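Local structure of putative uncharacterized protein gbs0355 (Streptococcus agalactiae, 3OKZ) at residues K18-L23 and L232-S237. The protein is of unknown function, but as a LytR/CpsA/Psr family member it probably acts in the cell envelope, perhaps attaching polymers to the peptidoglycan. Residues are numbered along the deposited sequence; the frame is centred on the assembly and turned at random.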
loop_
_atom_site.group_PDB
_atom_site.type_symbol
_atom_site.label_atom_id
_atom_site.label_comp_id
_atom_site.label_asym_id
_atom_site.label_seq_id
_atom_site.Cartn_x
_atom_site.Cartn_y
_atom_site.Cartn_z
ATOM N N LYS A 18 14.306 3.095 15.987
ATOM C CA LYS A 18 13.037 2.779 16.646
ATOM C C LYS A 18 12.063 2.206 15.606
ATOM O O LYS A 18 12.077 2.620 14.442
ATOM C CB LYS A 18 12.457 4.057 17.260
ATOM C CG LYS A 18 11.173 3.863 18.052
ATOM C CD LYS A 18 11.388 3.019 19.315
ATOM C CE LYS A 18 10.054 2.632 19.961
ATOM N NZ LYS A 18 10.195 1.614 21.045
ATOM N N PRO A 19 11.210 1.239 16.007
ATOM C CA PRO A 19 10.236 0.626 15.094
ATOM C C PRO A 19 9.436 1.711 14.383
ATOM O O PRO A 19 9.132 2.750 14.975
ATOM C CB PRO A 19 9.359 -0.194 16.029
ATOM C CG PRO A 19 10.298 -0.593 17.097
ATOM C CD PRO A 19 11.066 0.674 17.358
ATOM N N PHE A 20 9.080 1.495 13.125
ATOM C CA PHE A 20 8.332 2.537 12.459
ATOM C C PHE A 20 7.315 2.049 11.448
ATOM O O PHE A 20 7.288 0.870 11.094
ATOM C CB PHE A 20 9.299 3.515 11.811
ATOM C CG PHE A 20 10.051 2.940 10.646
ATOM C CD1 PHE A 20 9.572 3.099 9.345
ATOM C CD2 PHE A 20 11.246 2.247 10.843
ATOM C CE1 PHE A 20 10.278 2.580 8.259
ATOM C CE2 PHE A 20 11.960 1.724 9.756
ATOM C CZ PHE A 20 11.477 1.891 8.466
ATOM N N SER A 21 6.463 2.977 11.014
ATOM C CA SER A 21 5.424 2.693 10.037
ATOM C C SER A 21 5.612 3.577 8.833
ATOM O O SER A 21 5.891 4.769 8.954
ATOM C CB SER A 21 4.029 2.940 10.618
ATOM O OG SER A 21 3.774 4.319 10.852
ATOM N N ILE A 22 5.480 2.971 7.665
ATOM C CA ILE A 22 5.604 3.704 6.427
ATOM C C ILE A 22 4.431 3.312 5.540
ATOM O O ILE A 22 4.077 2.135 5.427
ATOM C CB ILE A 22 6.933 3.379 5.717
ATOM C CG1 ILE A 22 7.024 4.144 4.395
ATOM C CG2 ILE A 22 7.048 1.885 5.505
ATOM C CD1 ILE A 22 8.318 3.899 3.613
ATOM N N LEU A 23 3.801 4.318 4.955
ATOM C CA LEU A 23 2.689 4.090 4.060
ATOM C C LEU A 23 3.316 3.934 2.701
ATOM O O LEU A 23 3.860 4.894 2.141
ATOM C CB LEU A 23 1.749 5.284 4.041
ATOM C CG LEU A 23 0.573 5.109 3.080
ATOM C CD1 LEU A 23 -0.179 3.848 3.451
ATOM C CD2 LEU A 23 -0.347 6.310 3.160
ATOM N N LEU A 232 20.267 0.321 7.118
ATOM C CA LEU A 232 20.786 -1.045 7.175
ATOM C C LEU A 232 20.388 -1.683 8.499
ATOM O O LEU A 232 20.293 -2.906 8.616
ATOM C CB LEU A 232 22.307 -1.038 7.072
ATOM C CG LEU A 232 22.998 -0.963 5.711
ATOM C CD1 LEU A 232 22.129 -0.279 4.672
ATOM C CD2 LEU A 232 24.309 -0.217 5.903
ATOM N N ALA A 233 20.162 -0.844 9.499
ATOM C CA ALA A 233 19.776 -1.335 10.804
ATOM C C ALA A 233 18.480 -2.130 10.732
ATOM O O ALA A 233 18.190 -2.912 11.640
ATOM C CB ALA A 233 19.627 -0.176 11.777
ATOM N N TYR A 234 17.703 -1.949 9.661
ATOM C CA TYR A 234 16.433 -2.670 9.538
ATOM C C TYR A 234 16.443 -3.794 8.493
ATOM O O TYR A 234 15.446 -4.506 8.312
ATOM C CB TYR A 234 15.299 -1.694 9.227
ATOM C CG TYR A 234 15.189 -0.513 10.173
ATOM C CD1 TYR A 234 16.060 0.569 10.069
ATOM C CD2 TYR A 234 14.182 -0.457 11.143
ATOM C CE1 TYR A 234 15.931 1.692 10.901
ATOM C CE2 TYR A 234 14.043 0.656 11.981
ATOM C CZ TYR A 234 14.920 1.731 11.850
ATOM O OH TYR A 234 14.773 2.855 12.640
ATOM N N LYS A 235 17.584 -3.958 7.825
ATOM C CA LYS A 235 17.751 -4.981 6.791
ATOM C C LYS A 235 17.430 -6.391 7.282
ATOM O O LYS A 235 16.928 -7.219 6.524
ATOM C CB LYS A 235 19.185 -4.944 6.230
ATOM C CG LYS A 235 19.521 -6.109 5.289
ATOM C CD LYS A 235 21.018 -6.338 5.206
ATOM C CE LYS A 235 21.350 -7.793 4.895
ATOM N NZ LYS A 235 21.038 -8.192 3.489
ATOM N N ASP A 236 17.726 -6.674 8.544
ATOM C CA ASP A 236 17.458 -8.000 9.094
ATOM C C ASP A 236 15.966 -8.165 9.326
ATOM O O ASP A 236 15.421 -9.254 9.172
ATOM C CB ASP A 236 18.208 -8.189 10.415
ATOM C CG ASP A 236 19.623 -7.659 10.355
ATOM O OD1 ASP A 236 19.789 -6.426 10.223
ATOM O OD2 ASP A 236 20.567 -8.472 10.429
ATOM N N SER A 237 15.316 -7.068 9.699
ATOM C CA SER A 237 13.885 -7.069 9.973
ATOM C C SER A 237 13.080 -7.458 8.747
ATOM O O SER A 237 12.028 -8.096 8.855
ATOM C CB SER A 237 13.435 -5.687 10.458
ATOM O OG SER A 237 14.012 -5.389 11.718
#
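Tyr234 turns one face of its ring to the edge of the Phe20 ring, in a T-shaped (edge-to-face) pair. The centroids are 4.9 Å apart and the planes stand at 84°. Phe20 leads with the CD2-CE2 side of its ring. Its CE2 sits over the Tyr234 ring, displaced toward the rim, where Tyr234 CE2 and CD2 lie beneath it. Phe20 CD2 is 3.4 Å from Tyr234 CE2. With chi1 at 69°, Phe20 CG is flanked by both N and C of its own backbone, and this carries the ring out from the strand toward Tyr234.

The phenol end of Tyr234 reaches past Phe20 to the backbone just before the strand. Tyr234 OH donates a long hydrogen bond of 3.3 Å to Lys18 O. The hydroxyl approaches the carbonyl oxygen from above the carbonyl plane, 40° out of it. The CB of Lys18 is directed away from Tyr234, and Lys18 NZ forms a salt bridge with Asp279.

Phe20 opens strand 20-28, which runs between strands 41-51 and 111-116 in the mixed central sheet of this LytR/CpsA/Psr family domain. Tyr234 is in the loop that follows helix 228-232 and leads to strand 241-252 of the same sheet. The two segments are separated by 208 residues of the chain. A type I turn from Leu232 to Lys235, closed by Lys235 N to Leu232 O at 3.0 Å, carries Tyr234 at its third position. Ile50 of strand 41-51 touches both aromatic side chains, and Tyr111 meets the Phe20 ring roughly at right angles.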